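Local coordinates for protein phosphatidylserine synthase (Haemophilus influenzae, PDB 3HSI) that belongs to the phospholipase D superfamily and probably acts in phospholipid metabolism, at residues Ser333-Arg336 with Arg337-Glu340. Numbering follows the deposited sequence.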
loop_
_atom_site.group_PDB
_atom_site.type_symbol
_atom_site.label_atom_id
_atom_site.label_comp_id
_atom_site.label_asym_id
_atom_site.label_seq_id
_atom_site.Cartn_x
_atom_site.Cartn_y
_atom_site.Cartn_z
ATOM N N SER C 333 12.862 8.907 -18.384
ATOM C CA SER C 333 13.651 7.765 -18.814
ATOM C C SER C 333 12.792 6.507 -19.003
ATOM O O SER C 333 13.101 5.672 -19.848
ATOM C CB SER C 333 14.892 7.532 -17.933
ATOM O OG SER C 333 14.553 7.548 -16.591
ATOM N N ASN C 334 11.688 6.417 -18.259
ATOM C CA ASN C 334 10.707 5.376 -18.499
ATOM C C ASN C 334 10.005 5.532 -19.870
ATOM O O ASN C 334 9.826 4.552 -20.606
ATOM C CB ASN C 334 9.739 5.230 -17.298
ATOM C CG ASN C 334 10.346 4.336 -16.173
ATOM O OD1 ASN C 334 10.672 3.179 -16.413
ATOM N ND2 ASN C 334 10.519 4.879 -14.977
ATOM N N LEU C 335 9.642 6.763 -20.216
ATOM C CA LEU C 335 9.190 7.085 -21.574
ATOM C C LEU C 335 10.243 6.732 -22.638
ATOM O O LEU C 335 9.942 6.116 -23.662
ATOM C CB LEU C 335 8.852 8.566 -21.659
ATOM C CG LEU C 335 8.291 8.980 -23.008
ATOM C CD1 LEU C 335 6.968 8.242 -23.283
ATOM C CD2 LEU C 335 8.097 10.475 -23.003
ATOM N N ARG C 336 11.495 7.089 -22.393
ATOM C CA ARG C 336 12.538 6.767 -23.376
ATOM C C ARG C 336 12.631 5.254 -23.636
ATOM O O ARG C 336 12.767 4.827 -24.787
ATOM C CB ARG C 336 13.905 7.348 -22.986
ATOM C CG ARG C 336 14.875 7.470 -24.182
ATOM C CD ARG C 336 16.166 8.136 -23.727
ATOM N NE ARG C 336 17.093 8.418 -24.819
ATOM C CZ ARG C 336 18.042 7.587 -25.217
ATOM N NH1 ARG C 336 18.184 6.405 -24.628
ATOM N NH2 ARG C 336 18.851 7.930 -26.206
ATOM N N ARG C 337 12.568 4.466 -22.569
ATOM C CA ARG C 337 12.558 3.013 -22.679
ATOM C C ARG C 337 11.357 2.470 -23.473
ATOM O O ARG C 337 11.479 1.504 -24.232
ATOM C CB ARG C 337 12.565 2.367 -21.286
ATOM C CG ARG C 337 13.109 0.966 -21.306
ATOM C CD ARG C 337 13.365 0.403 -19.901
ATOM N NE ARG C 337 12.186 -0.271 -19.349
ATOM C CZ ARG C 337 11.343 0.269 -18.461
ATOM N NH1 ARG C 337 11.530 1.511 -18.013
ATOM N NH2 ARG C 337 10.306 -0.439 -18.014
ATOM N N PHE C 338 10.200 3.080 -23.254
ATOM C CA PHE C 338 8.981 2.735 -23.965
ATOM C C PHE C 338 9.097 3.033 -25.457
ATOM O O PHE C 338 8.690 2.223 -26.288
ATOM C CB PHE C 338 7.845 3.553 -23.368
ATOM C CG PHE C 338 6.538 3.373 -24.051
ATOM C CD1 PHE C 338 5.770 2.235 -23.822
ATOM C CD2 PHE C 338 6.035 4.395 -24.889
ATOM C CE1 PHE C 338 4.516 2.098 -24.455
ATOM C CE2 PHE C 338 4.791 4.286 -25.510
ATOM C CZ PHE C 338 4.012 3.146 -25.295
ATOM N N CYS C 339 9.654 4.192 -25.786
ATOM C CA CYS C 339 9.840 4.612 -27.175
ATOM C C CYS C 339 10.897 3.781 -27.870
ATOM O O CYS C 339 10.914 3.669 -29.095
ATOM C CB CYS C 339 10.214 6.086 -27.230
ATOM S SG CYS C 339 8.841 7.177 -26.682
ATOM N N GLU C 340 11.792 3.205 -27.092
ATOM C CA GLU C 340 12.784 2.330 -27.680
ATOM C C GLU C 340 12.152 0.964 -27.971
ATOM O O GLU C 340 12.310 0.423 -29.067
ATOM C CB GLU C 340 14.017 2.204 -26.783
ATOM C CG GLU C 340 15.087 1.403 -27.484
ATOM C CD GLU C 340 16.300 1.101 -26.645
ATOM O OE1 GLU C 340 16.642 1.867 -25.711
ATOM O OE2 GLU C 340 16.939 0.074 -26.950
#
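S333 lies within helix 327-341, and its carbonyl O accepts a hydrogen bond from the backbone N of R337, 3.0 Å away. Its own hydroxyl turns back to the carbonyls of Y329 and L330 in the preceding turn. N334 and R337 lie side by side and point the same way. N334 OD1 sits at the edge of the R337 guanidinium and accepts a hydrogen bond from NH1. The modelled distance, OD1 to NH1 2.5 Å, is very short and therefore doubtful in detail. The bond is bent, with an angle of 142° at the hydrogen. The R337 chain bends at chi3 (89°), which brings the guanidinium back toward N334, its plane 78° from that of the amide. K455 NZ also donates to N334 OD1, so two cationic side chains share this oxygen. N334 O accepts a hydrogen bond from F338 N at 3.1 Å. L335 faces inward, and its carbonyl O accepts a hydrogen bond from the backbone N of C339 at 2.9 Å. Its CD1 lies 4.0 Å from C339 SG and 4.3 Å from F338 CD2, meeting the phenyl ring obliquely. L335, F338 and C339 also touch residues of strand 351-356, and F338 packs against F281 and F342. R336 O accepts a hydrogen bond from the backbone N of E340 at 3.0 Å. The R336 chain runs extended from CG to NE, and NE donates to the carbonyl O of L428. The arrangement is that of an amphipathic alpha-helix, with i to i+4 backbone bonds and a polar i, i+3 pair, packed on a beta-sheet within the PLD-like domain.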